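Local coordinates for protein eukaryotic translation initiation factor 2A (Schizosaccharomyces pombe, PDB 3WJ9) that probably directs initiator methionyl-tRNA to 40S ribosomal subunits in a codon-dependent manner during early protein synthesis, this chain being its beta-propeller part, at residues N75-G80 and W91-K96; S82-Y87 and C134-A139; C275-S280 and L315-N320; N320-L325 and D340-M345. All blocks are in the same frame, centred on the assembly; numbering follows the deposited sequence.

How the interactions relate
From the N terminus, interaction 1 comes first, closing the hairpin of strands 76-81 and 87-92 within WD repeat 1. The turn of that hairpin, S82-Y87, reaches forward to C134-A139 in the next sheet, so interaction 2 crosses interaction 1 along the chain and ties two neighbouring blades together. Interaction 3 follows in series; its loop spans the rest of the WD repeat 2 blade and brings that blade beside WD repeat 3. Interaction 4 starts at the shared Asn-320 and closes the hairpin of strands 323-327 and 335-340. It touches interaction 3 directly, because strands 314-317 and 323-327 are neighbours in one sheet. Interactions 1 and 3 lie on opposite sides of the chain's centre.

Interaction 1 (N75-G80 and W91-K96); sequences NTYELG and WERPGK
Trp-91 drives the edge of its six-membered ring against the face of Tyr-77 in an offset T-shaped stack, centroids 5.3 Å apart and planes 84° apart. With CG anti to its own backbone N (chi1 -175°), the indole swings toward Tyr-77, and its CE3 comes within 3.4 Å of Tyr-77 CB. Arg-93 takes the far end of the same tyrosine. Its NE and NH2 grip Tyr-77 OH side-on, NH2 at 2.8 Å and NE at 3.0 Å, with the hydroxyl oxygen in the guanidinium plane and that plane standing nearly upright on the ring. Two backbone bonds hold the strands underneath: Tyr-77 N donates to Trp-91 O at 2.9 Å, and Trp-91 N to Glu-78 O at 3.1 Å. Tyr-77 and Glu-78 thus both face the single residue Trp-91, which fits a classic beta bulge and sets both side chains beside the indole. Glu-78 CB lies 3.8 Å from Trp-91 CB. This is the open end of a hairpin in WD repeat 1, formed by the first two strands of one propeller blade; beyond it, Trp-91 NE1 makes a weak bond to Asn-124 O. Since the tyrosine oxygen accepts both arginine N-H groups, the positive guanidinium probably polarises the phenol and anchors its hydroxyl end, while the indole edge packed against CB and the ring could hinder the ring's turning.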
loop_
_atom_site.group_PDB
_atom_site.type_symbol
_atom_site.label_atom_id
_atom_site.label_comp_id
_atom_site.label_asym_id
_atom_site.label_seq_id
_atom_site.Cartn_x
_atom_site.Cartn_y
_atom_site.Cartn_z
ATOM N N ASN A 75 -14.772 13.692 11.084
ATOM C CA ASN A 75 -14.017 14.448 10.085
ATOM C C ASN A 75 -12.805 13.692 9.542
ATOM O O ASN A 75 -11.845 14.304 9.080
ATOM C CB ASN A 75 -13.559 15.785 10.671
ATOM C CG ASN A 75 -14.671 16.517 11.399
ATOM O OD1 ASN A 75 -15.781 16.653 10.885
ATOM N ND2 ASN A 75 -14.379 16.985 12.607
ATOM N N THR A 76 -12.852 12.365 9.603
ATOM C CA THR A 76 -11.736 11.539 9.149
ATOM C C THR A 76 -11.583 11.595 7.636
ATOM O O THR A 76 -12.546 11.836 6.915
ATOM C CB THR A 76 -11.901 10.067 9.572
ATOM O OG1 THR A 76 -13.230 9.629 9.271
ATOM C CG2 THR A 76 -11.652 9.911 11.061
ATOM N N TYR A 77 -10.362 11.379 7.161
ATOM C CA TYR A 77 -10.097 11.321 5.730
ATOM C C TYR A 77 -9.367 10.034 5.379
ATOM O O TYR A 77 -9.511 9.509 4.276
ATOM C CB TYR A 77 -9.267 12.523 5.273
ATOM C CG TYR A 77 -10.026 13.828 5.179
ATOM C CD1 TYR A 77 -10.607 14.403 6.301
ATOM C CD2 TYR A 77 -10.155 14.487 3.966
ATOM C CE1 TYR A 77 -11.300 15.595 6.217
ATOM C CE2 TYR A 77 -10.846 15.679 3.871
ATOM C CZ TYR A 77 -11.415 16.229 5.001
ATOM O OH TYR A 77 -12.104 17.417 4.913
ATOM N N GLU A 78 -8.570 9.537 6.320
ATOM C CA GLU A 78 -7.753 8.352 6.080
ATOM C C GLU A 78 -7.848 7.347 7.225
ATOM O O GLU A 78 -8.026 7.720 8.385
ATOM C CB GLU A 78 -6.291 8.751 5.851
ATOM C CG GLU A 78 -6.115 9.940 4.918
ATOM C CD GLU A 78 -5.266 9.621 3.707
ATOM O OE1 GLU A 78 -5.034 8.424 3.440
ATOM O OE2 GLU A 78 -4.841 10.569 3.014
ATOM N N LEU A 79 -7.736 6.067 6.883
ATOM C CA LEU A 79 -7.808 4.987 7.858
ATOM C C LEU A 79 -6.695 3.977 7.585
ATOM O O LEU A 79 -6.238 3.845 6.450
ATOM C CB LEU A 79 -9.180 4.307 7.809
ATOM C CG LEU A 79 -10.422 5.182 8.017
ATOM C CD1 LEU A 79 -11.688 4.413 7.672
ATOM C CD2 LEU A 79 -10.491 5.703 9.445
ATOM N N GLY A 80 -6.258 3.271 8.623
ATOM C CA GLY A 80 -5.185 2.306 8.471
ATOM C C GLY A 80 -5.139 1.260 9.566
ATOM O O GLY A 80 -5.164 1.584 10.751
ATOM N N TRP A 91 -6.682 9.598 10.485
ATOM C CA TRP A 91 -6.256 10.961 10.167
ATOM C C TRP A 91 -7.463 11.887 10.053
ATOM O O TRP A 91 -8.355 11.658 9.237
ATOM C CB TRP A 91 -5.454 10.990 8.857
ATOM C CG TRP A 91 -4.862 12.347 8.494
ATOM C CD1 TRP A 91 -3.589 12.765 8.722
ATOM C CD2 TRP A 91 -5.521 13.431 7.824
ATOM N NE1 TRP A 91 -3.411 14.042 8.257
ATOM C CE2 TRP A 91 -4.584 14.476 7.696
ATOM C CE3 TRP A 91 -6.810 13.625 7.326
ATOM C CZ2 TRP A 91 -4.895 15.693 7.093
ATOM C CZ3 TRP A 91 -7.119 14.836 6.725
ATOM C CH2 TRP A 91 -6.164 15.853 6.613
ATOM N N GLU A 92 -7.494 12.926 10.880
ATOM C CA GLU A 92 -8.482 13.989 10.732
ATOM C C GLU A 92 -7.801 15.211 10.132
ATOM O O GLU A 92 -6.574 15.263 10.055
ATOM C CB GLU A 92 -9.121 14.345 12.076
ATOM C CG GLU A 92 -9.798 13.188 12.787
ATOM C CD GLU A 92 -10.404 13.602 14.116
ATOM O OE1 GLU A 92 -10.993 12.737 14.798
ATOM O OE2 GLU A 92 -10.292 14.792 14.477
ATOM N N ARG A 93 -8.587 16.193 9.705
ATOM C CA ARG A 93 -8.016 17.436 9.205
ATOM C C ARG A 93 -7.503 18.255 10.388
ATOM O O ARG A 93 -8.224 18.452 11.365
ATOM C CB ARG A 93 -9.045 18.227 8.392
ATOM C CG ARG A 93 -8.470 19.458 7.706
ATOM C CD ARG A 93 -9.519 20.225 6.915
ATOM N NE ARG A 93 -10.041 19.462 5.782
ATOM C CZ ARG A 93 -9.460 19.404 4.586
ATOM N NH1 ARG A 93 -8.329 20.058 4.361
ATOM N NH2 ARG A 93 -10.009 18.689 3.614
ATOM N N PRO A 94 -6.246 18.719 10.308
ATOM C CA PRO A 94 -5.590 19.437 11.409
ATOM C C PRO A 94 -6.294 20.731 11.812
ATOM O O PRO A 94 -7.080 21.279 11.040
ATOM C CB PRO A 94 -4.190 19.734 10.853
ATOM C CG PRO A 94 -4.320 19.608 9.376
ATOM C CD PRO A 94 -5.347 18.548 9.155
ATOM N N GLY A 95 -6.005 21.205 13.022
ATOM C CA GLY A 95 -6.612 22.418 13.540
ATOM C C GLY A 95 -6.084 22.814 14.908
ATOM O O GLY A 95 -5.140 22.209 15.418
ATOM N N LYS A 96 -6.700 23.832 15.505
ATOM C CA LYS A 96 -6.266 24.350 16.800
ATOM C C LYS A 96 -7.396 24.343 17.836
ATOM O O LYS A 96 -8.551 24.608 17.505
ATOM C CB LYS A 96 -5.712 25.768 16.647
ATOM C CG LYS A 96 -4.653 25.916 15.563
ATOM C CD LYS A 96 -3.284 25.487 16.064
ATOM C CE LYS A 96 -2.243 25.538 14.958
ATOM N NZ LYS A 96 -1.456 24.276 14.861
#

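Interaction 2 (S82-Y87 and C134-A139); sequences SPLGKY and CDESLA
Glu-136 supplies nearly all the polar contact, extending its side chain into the turn at Ser-82 to Tyr-87, where OE2 is the acceptor. Among the backbone bonds, Leu-84 N reaches Glu-136 OE2 at 2.7 Å from above the carboxylate plane, whereas Lys-86 N comes at 3.3 Å on the syn side, from the opposite face and on a straighter path (164°). The hydroxyl of Ser-82 is also directed at OE2, although its modelled separation is too short to be relied on. Tyr-87 N donates to Ser-82 OG at 2.8 Å and so helps position this hydroxyl. A type I turn from Ser-82 to Gly-85 curls the chain round the carboxylate. By van der Waals contact, Leu-84 crosses the glutamate stem at a slant, its CD1 3.8 Å from Glu-136 CB, and Tyr-87 CD2 approaches Glu-136 CD at 4.1 Å. Away from the carboxylate, Pro-83 CB rests 3.9 Å from Cys-134 O. On the other segment, an Asx turn of Asp-135 onto Ser-137 N shapes the chain around Glu-136. The contact thus joins the hairpin turn of one propeller blade to the turn between the first two strands of the next. Two backbone N-H groups and the Ser-82 hydroxyl meet OE2, which probably favours the ionised form; Lys-86 NZ, 5.8 Å from Glu-136 OE1, makes no salt bridge but may add a favourable field.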
loop_
_atom_site.group_PDB
_atom_site.type_symbol
_atom_site.label_atom_id
_atom_site.label_comp_id
_atom_site.label_asym_id
_atom_site.label_seq_id
_atom_site.Cartn_x
_atom_site.Cartn_y
_atom_site.Cartn_z
ATOM N N SER A 82 -3.138 -1.751 11.576
ATOM C CA SER A 82 -1.843 -2.327 11.902
ATOM C C SER A 82 -1.825 -3.771 11.383
ATOM O O SER A 82 -2.886 -4.371 11.228
ATOM C CB SER A 82 -1.602 -2.259 13.411
ATOM O OG SER A 82 -2.603 -2.970 14.117
ATOM N N PRO A 83 -0.628 -4.326 11.103
ATOM C CA PRO A 83 -0.465 -5.626 10.434
ATOM C C PRO A 83 -1.359 -6.750 10.959
ATOM O O PRO A 83 -1.796 -7.588 10.170
ATOM C CB PRO A 83 1.006 -5.958 10.693
ATOM C CG PRO A 83 1.660 -4.641 10.737
ATOM C CD PRO A 83 0.679 -3.726 11.420
ATOM N N LEU A 84 -1.628 -6.767 12.260
ATOM C CA LEU A 84 -2.481 -7.798 12.841
ATOM C C LEU A 84 -3.856 -7.232 13.192
ATOM O O LEU A 84 -4.663 -7.890 13.851
ATOM C CB LEU A 84 -1.820 -8.407 14.079
ATOM C CG LEU A 84 -0.496 -9.138 13.837
ATOM C CD1 LEU A 84 0.124 -9.588 15.148
ATOM C CD2 LEU A 84 -0.696 -10.327 12.908
ATOM N N GLY A 85 -4.110 -6.006 12.747
ATOM C CA GLY A 85 -5.414 -5.385 12.893
ATOM C C GLY A 85 -5.842 -5.121 14.322
ATOM O O GLY A 85 -7.025 -4.923 14.590
ATOM N N LYS A 86 -4.885 -5.118 15.243
ATOM C CA LYS A 86 -5.187 -4.838 16.641
ATOM C C LYS A 86 -5.175 -3.338 16.909
ATOM O O LYS A 86 -5.533 -2.889 17.998
ATOM C CB LYS A 86 -4.197 -5.548 17.565
ATOM C CG LYS A 86 -4.402 -7.051 17.654
ATOM C CD LYS A 86 -3.367 -7.691 18.565
ATOM C CE LYS A 86 -3.644 -9.172 18.761
ATOM N NZ LYS A 86 -4.921 -9.396 19.492
ATOM N N TYR A 87 -4.760 -2.566 15.910
ATOM C CA TYR A 87 -4.773 -1.113 16.022
ATOM C C TYR A 87 -5.218 -0.465 14.714
ATOM O O TYR A 87 -4.904 -0.950 13.625
ATOM C CB TYR A 87 -3.394 -0.591 16.432
ATOM C CG TYR A 87 -2.876 -1.188 17.720
ATOM C CD1 TYR A 87 -3.330 -0.735 18.952
ATOM C CD2 TYR A 87 -1.937 -2.209 17.703
ATOM C CE1 TYR A 87 -2.859 -1.282 20.132
ATOM C CE2 TYR A 87 -1.461 -2.762 18.876
ATOM C CZ TYR A 87 -1.924 -2.295 20.088
ATOM O OH TYR A 87 -1.448 -2.846 21.255
ATOM N N CYS A 134 6.035 -6.597 11.420
ATOM C CA CYS A 134 5.057 -7.610 11.032
ATOM C C CYS A 134 4.423 -8.302 12.235
ATOM O O CYS A 134 3.269 -8.726 12.174
ATOM C CB CYS A 134 5.697 -8.651 10.113
ATOM S SG CYS A 134 5.771 -8.146 8.384
ATOM N N ASP A 135 5.173 -8.416 13.326
ATOM C CA ASP A 135 4.629 -8.996 14.551
ATOM C C ASP A 135 3.823 -7.970 15.340
ATOM O O ASP A 135 3.300 -8.278 16.412
ATOM C CB ASP A 135 5.744 -9.583 15.425
ATOM C CG ASP A 135 6.858 -8.589 15.716
ATOM O OD1 ASP A 135 6.594 -7.371 15.791
ATOM O OD2 ASP A 135 8.009 -9.039 15.884
ATOM N N GLU A 136 3.749 -6.753 14.805
ATOM C CA GLU A 136 2.953 -5.678 15.389
ATOM C C GLU A 136 3.412 -5.345 16.810
ATOM O O GLU A 136 2.603 -4.974 17.659
ATOM C CB GLU A 136 1.470 -6.062 15.390
ATOM C CG GLU A 136 0.492 -4.903 15.319
ATOM C CD GLU A 136 -0.943 -5.383 15.387
ATOM O OE1 GLU A 136 -1.295 -6.040 16.388
ATOM O OE2 GLU A 136 -1.715 -5.126 14.442
ATOM N N SER A 137 4.709 -5.482 17.066
ATOM C CA SER A 137 5.253 -5.211 18.393
ATOM C C SER A 137 5.877 -3.822 18.474
ATOM O O SER A 137 5.996 -3.253 19.559
ATOM C CB SER A 137 6.292 -6.271 18.777
ATOM O OG SER A 137 7.340 -6.330 17.825
ATOM N N LEU A 138 6.268 -3.273 17.328
ATOM C CA LEU A 138 6.950 -1.983 17.301
ATOM C C LEU A 138 6.304 -1.007 16.318
ATOM O O LEU A 138 5.907 -1.392 15.219
ATOM C CB LEU A 138 8.430 -2.173 16.952
ATOM C CG LEU A 138 9.225 -3.143 17.830
ATOM C CD1 LEU A 138 10.652 -3.291 17.324
ATOM C CD2 LEU A 138 9.212 -2.692 19.283
ATOM N N ALA A 139 6.200 0.253 16.728
ATOM C CA ALA A 139 5.643 1.302 15.878
ATOM C C ALA A 139 6.678 2.398 15.654
ATOM O O ALA A 139 7.643 2.502 16.407
ATOM C CB ALA A 139 4.379 1.876 16.497
#

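Interaction 3 (C275-S280 and L315-N320); sequences CWNADS and LIFSPN
Phe-317 fills the tight part of the contact, with Asn-277 over one ring face and Cys-275 at its edge. Asn-277 CB makes a CH-pi contact, 4.2 Å from the ring centroid and 22° off its normal, and the amide beyond it is tilted against the ring plane, with ND2 3.3 Å from Phe-317 CD2. A chi1 of -170° turns the sulfur of Cys-275 away from the backbone N and lays SG in the plane of the ring, 3.8 Å from Phe-317 CD1, as a sulfur-aromatic contact. The backbone oxygens of Cys-275 and Trp-276 also lie close to the ring, Cys-275 O 3.5 Å from Phe-317 CE1. Further back along the strand, Leu-315 CD2 approaches Cys-275 CB at 4.4 Å. The two segments run almost in the same direction, 13° apart, yet belong to separate sheets: each begins on the first strand of a four-stranded propeller blade, one in WD repeat 2 and the other in WD repeat 3, and side chains rather than backbone pairing bring the blades together. Toward the turns the packing thins out. There Ala-278, exposed, sets its CB 3.3 Å from Pro-319 O, while the Pro-319 ring faces the other way, onto Phe-361 and Ser-365. The polar end of Asn-277 is engaged outside the two segments, OD1 bonding Ser-321 OG, and it also takes a weak bond from Ala-278 N. A backbone bond from Ser-280 N to Asn-277 O closes the type I turn that follows.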
loop_
_atom_site.group_PDB
_atom_site.type_symbol
_atom_site.label_atom_id
_atom_site.label_comp_id
_atom_site.label_asym_id
_atom_site.label_seq_id
_atom_site.Cartn_x
_atom_site.Cartn_y
_atom_site.Cartn_z
ATOM N N CYS A 275 7.935 -2.897 -8.754
ATOM C CA CYS A 275 7.176 -3.877 -7.982
ATOM C C CYS A 275 7.954 -5.167 -7.716
ATOM O O CYS A 275 8.542 -5.748 -8.627
ATOM C CB CYS A 275 5.870 -4.208 -8.709
ATOM S SG CYS A 275 4.694 -5.192 -7.752
ATOM N N TRP A 276 7.950 -5.603 -6.459
ATOM C CA TRP A 276 8.541 -6.884 -6.081
ATOM C C TRP A 276 7.602 -8.030 -6.438
ATOM O O TRP A 276 6.482 -7.806 -6.888
ATOM C CB TRP A 276 8.848 -6.919 -4.580
ATOM C CG TRP A 276 10.073 -6.159 -4.178
ATOM C CD1 TRP A 276 10.131 -4.867 -3.749
ATOM C CD2 TRP A 276 11.417 -6.651 -4.156
ATOM N NE1 TRP A 276 11.430 -4.520 -3.466
ATOM C CE2 TRP A 276 12.238 -5.599 -3.706
ATOM C CE3 TRP A 276 12.006 -7.879 -4.473
ATOM C CZ2 TRP A 276 13.617 -5.737 -3.568
ATOM C CZ3 TRP A 276 13.374 -8.013 -4.334
ATOM C CH2 TRP A 276 14.165 -6.949 -3.886
ATOM N N ASN A 277 8.064 -9.260 -6.237
ATOM C CA ASN A 277 7.188 -10.421 -6.351
ATOM C C ASN A 277 6.817 -10.917 -4.961
ATOM O O ASN A 277 7.581 -10.744 -4.012
ATOM C CB ASN A 277 7.852 -11.539 -7.155
ATOM C CG ASN A 277 6.849 -12.492 -7.772
ATOM O OD1 ASN A 277 5.711 -12.595 -7.316
ATOM N ND2 ASN A 277 7.268 -13.193 -8.820
ATOM N N ALA A 278 5.643 -11.530 -4.847
ATOM C CA ALA A 278 5.138 -12.015 -3.565
ATOM C C ALA A 278 6.103 -12.990 -2.885
ATOM O O ALA A 278 6.245 -12.978 -1.662
ATOM C CB ALA A 278 3.777 -12.666 -3.755
ATOM N N ASP A 279 6.772 -13.822 -3.679
ATOM C CA ASP A 279 7.731 -14.790 -3.149
ATOM C C ASP A 279 9.092 -14.153 -2.861
ATOM O O ASP A 279 10.034 -14.837 -2.454
ATOM C CB ASP A 279 7.900 -15.964 -4.119
ATOM C CG ASP A 279 8.271 -15.520 -5.527
ATOM O OD1 ASP A 279 8.596 -14.330 -5.719
ATOM O OD2 ASP A 279 8.245 -16.368 -6.443
ATOM N N SER A 280 9.183 -12.845 -3.099
ATOM C CA SER A 280 10.407 -12.064 -2.895
ATOM C C SER A 280 11.579 -12.559 -3.743
ATOM O O SER A 280 12.723 -12.167 -3.515
ATOM C CB SER A 280 10.808 -12.067 -1.417
ATOM O OG SER A 280 9.725 -11.682 -0.591
ATOM N N LEU A 315 2.612 -2.398 -13.479
ATOM C CA LEU A 315 2.949 -3.812 -13.358
ATOM C C LEU A 315 2.449 -4.379 -12.034
ATOM O O LEU A 315 2.574 -3.735 -10.996
ATOM C CB LEU A 315 4.461 -4.011 -13.472
ATOM C CG LEU A 315 4.978 -5.450 -13.423
ATOM C CD1 LEU A 315 4.860 -6.116 -14.783
ATOM C CD2 LEU A 315 6.409 -5.482 -12.932
ATOM N N ILE A 316 1.876 -5.581 -12.070
ATOM C CA ILE A 316 1.399 -6.241 -10.853
ATOM C C ILE A 316 1.711 -7.738 -10.867
ATOM O O ILE A 316 1.452 -8.424 -11.855
ATOM C CB ILE A 316 -0.128 -6.057 -10.656
ATOM C CG1 ILE A 316 -0.509 -4.575 -10.641
ATOM C CG2 ILE A 316 -0.582 -6.723 -9.365
ATOM C CD1 ILE A 316 -2.001 -4.322 -10.568
ATOM N N PHE A 317 2.272 -8.240 -9.770
ATOM C CA PHE A 317 2.498 -9.672 -9.614
ATOM C C PHE A 317 1.314 -10.318 -8.901
ATOM O O PHE A 317 0.718 -9.720 -8.005
ATOM C CB PHE A 317 3.790 -9.942 -8.836
ATOM C CG PHE A 317 5.046 -9.670 -9.618
ATOM C CD1 PHE A 317 5.567 -8.390 -9.694
ATOM C CD2 PHE A 317 5.709 -10.696 -10.271
ATOM C CE1 PHE A 317 6.724 -8.136 -10.404
ATOM C CE2 PHE A 317 6.867 -10.451 -10.985
ATOM C CZ PHE A 317 7.374 -9.168 -11.054
ATOM N N SER A 318 0.968 -11.535 -9.307
ATOM C CA SER A 318 -0.080 -12.293 -8.633
ATOM C C SER A 318 0.414 -12.739 -7.261
ATOM O O SER A 318 1.608 -12.975 -7.083
ATOM C CB SER A 318 -0.501 -13.505 -9.466
ATOM O OG SER A 318 0.584 -14.402 -9.644
ATOM N N PRO A 319 -0.502 -12.833 -6.284
ATOM C CA PRO A 319 -0.192 -13.290 -4.926
ATOM C C PRO A 319 0.535 -14.633 -4.894
ATOM O O PRO A 319 1.370 -14.855 -4.016
ATOM C CB PRO A 319 -1.573 -13.410 -4.281
ATOM C CG PRO A 319 -2.374 -12.375 -4.962
ATOM C CD PRO A 319 -1.893 -12.363 -6.390
ATOM N N ASN A 320 0.224 -15.514 -5.840
ATOM C CA ASN A 320 0.863 -16.824 -5.891
ATOM C C ASN A 320 2.201 -16.778 -6.625
ATOM O O ASN A 320 2.827 -17.814 -6.852
ATOM C CB ASN A 320 -0.068 -17.851 -6.547
ATOM C CG ASN A 320 -0.247 -17.622 -8.039
ATOM O OD1 ASN A 320 0.009 -16.532 -8.552
ATOM N ND2 ASN A 320 -0.695 -18.656 -8.742
#

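Interaction 4 (N320-L325 and D340-M345); sequences NSRYIL and DAANNM
Asp-340, Arg-322 and Ile-324 bury the most surface here. Arg-322 stretches out fully and crosses the aspartate with its guanidinium. Arg-322 NE forms a salt bridge to Asp-340 OD2 at 3.1 Å, and NH2 lies 3.3 Å from the same oxygen. The two planar groups stand 71° apart, and the approach is to OD2; Asp-340 OD1 is further from Arg-322 NE, at 3.8 Å. Tyr-323 adds a flank, its CE1 sitting over the rim of one guanidinium face. The other oxygen, Asp-340 OD1, turns back to its own segment, where Ala-342 N and Asn-343 N each give it a weak bond, that of Ala-342 N at 2.7 Å. These residues mark one end of two adjacent antiparallel strands, the second and third of a propeller blade in WD repeat 3, with Tyr-323 and Asp-340 as a non-hydrogen-bonded pair. Next to this pair, Ala-341 N donates to Arg-322 O at 3.1 Å. Ile-324, on the sheet face opposite Tyr-323, points toward 340-345 and sends CD1 to Ala-341 CB, 4.4 Å away. It also meets the end of Met-345, a selenomethionine, whose SE is 3.9 Å from Ile-324 CD1, although the modelled CE position is doubtful. An Asx turn, in which Asn-320 OD1 accepts from Arg-322 N, fixes the backbone N of the residue that carries the salt bridge.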
loop_
_atom_site.group_PDB
_atom_site.type_symbol
_atom_site.label_atom_id
_atom_site.label_comp_id
_atom_site.label_asym_id
_atom_site.label_seq_id
_atom_site.Cartn_x
_atom_site.Cartn_y
_atom_site.Cartn_z
ATOM N N ASN A 320 0.224 -15.514 -5.840
ATOM C CA ASN A 320 0.863 -16.824 -5.891
ATOM C C ASN A 320 2.201 -16.778 -6.625
ATOM O O ASN A 320 2.827 -17.814 -6.852
ATOM C CB ASN A 320 -0.068 -17.851 -6.547
ATOM C CG ASN A 320 -0.247 -17.622 -8.039
ATOM O OD1 ASN A 320 0.009 -16.532 -8.552
ATOM N ND2 ASN A 320 -0.695 -18.656 -8.742
ATOM N N SER A 321 2.619 -15.569 -6.997
ATOM C CA SER A 321 3.882 -15.340 -7.698
ATOM C C SER A 321 4.001 -16.114 -9.009
ATOM O O SER A 321 5.107 -16.335 -9.501
ATOM C CB SER A 321 5.068 -15.691 -6.795
ATOM O OG SER A 321 5.199 -14.758 -5.738
ATOM N N ARG A 322 2.870 -16.521 -9.576
ATOM C CA ARG A 322 2.887 -17.248 -10.839
ATOM C C ARG A 322 2.591 -16.327 -12.018
ATOM O O ARG A 322 3.235 -16.416 -13.062
ATOM C CB ARG A 322 1.881 -18.401 -10.820
ATOM C CG ARG A 322 1.896 -19.231 -12.097
ATOM C CD ARG A 322 0.690 -20.148 -12.205
ATOM N NE ARG A 322 0.690 -20.890 -13.464
ATOM C CZ ARG A 322 -0.329 -21.619 -13.904
ATOM N NH1 ARG A 322 -1.442 -21.707 -13.189
ATOM N NH2 ARG A 322 -0.238 -22.260 -15.061
ATOM N N TYR A 323 1.615 -15.444 -11.843
ATOM C CA TYR A 323 1.159 -14.582 -12.928
ATOM C C TYR A 323 1.712 -13.168 -12.824
ATOM O O TYR A 323 1.930 -12.650 -11.730
ATOM C CB TYR A 323 -0.369 -14.535 -12.959
ATOM C CG TYR A 323 -1.018 -15.898 -12.975
ATOM C CD1 TYR A 323 -0.881 -16.737 -14.071
ATOM C CD2 TYR A 323 -1.771 -16.343 -11.896
ATOM C CE1 TYR A 323 -1.468 -17.983 -14.092
ATOM C CE2 TYR A 323 -2.367 -17.591 -11.910
ATOM C CZ TYR A 323 -2.211 -18.406 -13.011
ATOM O OH TYR A 323 -2.799 -19.650 -13.033
ATOM N N ILE A 324 1.939 -12.546 -13.977
ATOM C CA ILE A 324 2.416 -11.170 -14.035
ATOM C C ILE A 324 1.478 -10.317 -14.888
ATOM O O ILE A 324 1.213 -10.641 -16.045
ATOM C CB ILE A 324 3.853 -11.093 -14.596
ATOM C CG1 ILE A 324 4.785 -12.015 -13.803
ATOM C CG2 ILE A 324 4.362 -9.666 -14.561
ATOM C CD1 ILE A 324 6.218 -12.014 -14.295
ATOM N N LEU A 325 0.976 -9.231 -14.306
ATOM C CA LEU A 325 0.016 -8.366 -14.983
ATOM C C LEU A 325 0.701 -7.133 -15.565
ATOM O O LEU A 325 1.624 -6.584 -14.964
ATOM C CB LEU A 325 -1.100 -7.956 -14.014
ATOM C CG LEU A 325 -2.308 -7.166 -14.529
ATOM C CD1 LEU A 325 -3.543 -7.546 -13.736
ATOM C CD2 LEU A 325 -2.074 -5.666 -14.431
ATOM N N ASP A 340 2.954 -15.395 -17.635
ATOM C CA ASP A 340 3.183 -16.520 -16.732
ATOM C C ASP A 340 4.671 -16.829 -16.595
ATOM O O ASP A 340 5.295 -17.324 -17.529
ATOM C CB ASP A 340 2.430 -17.756 -17.238
ATOM C CG ASP A 340 2.351 -18.870 -16.205
ATOM O OD1 ASP A 340 3.339 -19.104 -15.478
ATOM O OD2 ASP A 340 1.290 -19.523 -16.124
ATOM N N ALA A 341 5.224 -16.550 -15.417
ATOM C CA ALA A 341 6.630 -16.823 -15.135
ATOM C C ALA A 341 6.952 -18.309 -15.257
ATOM O O ALA A 341 8.045 -18.686 -15.679
ATOM C CB ALA A 341 6.993 -16.321 -13.747
ATOM N N ALA A 342 5.992 -19.153 -14.893
ATOM C CA ALA A 342 6.206 -20.595 -14.899
ATOM C C ALA A 342 6.188 -21.197 -16.310
ATOM O O ALA A 342 6.784 -22.249 -16.540
ATOM C CB ALA A 342 5.165 -21.278 -14.020
ATOM N N ASN A 343 5.533 -20.524 -17.254
ATOM C CA ASN A 343 5.319 -21.089 -18.588
ATOM C C ASN A 343 6.230 -20.502 -19.684
ATOM O O ASN A 343 5.917 -20.616 -20.867
ATOM C CB ASN A 343 3.851 -20.904 -19.000
ATOM C CG ASN A 343 3.390 -21.941 -20.013
ATOM O OD1 ASN A 343 4.204 -22.660 -20.598
ATOM N ND2 ASN A 343 2.083 -21.994 -20.253
ATOM N N ASN A 344 7.359 -19.908 -19.290
ATOM C CA ASN A 344 8.246 -19.137 -20.183
ATOM C C ASN A 344 7.541 -17.871 -20.613
ATOM O O ASN A 344 7.295 -17.702 -21.816
ATOM C CB ASN A 344 8.654 -19.913 -21.446
ATOM C CG ASN A 344 9.120 -21.300 -21.152
ATOM O OD1 ASN A 344 8.530 -22.258 -21.649
ATOM N ND2 ASN A 344 10.179 -21.434 -20.352
HETATM N N MSE A 345 7.057 -17.089 -19.659
HETATM C CA MSE A 345 6.576 -15.754 -19.936
HETATM C C MSE A 345 5.576 -15.779 -21.060
HETATM O O MSE A 345 5.560 -14.830 -21.870
HETATM C CB MSE A 345 7.743 -14.825 -20.252
HETATM C CG MSE A 345 7.549 -13.455 -19.604
HETATM SE SE MSE A 345 7.121 -13.617 -17.686
HETATM C CE MSE A 345 7.080 -11.695 -17.266
#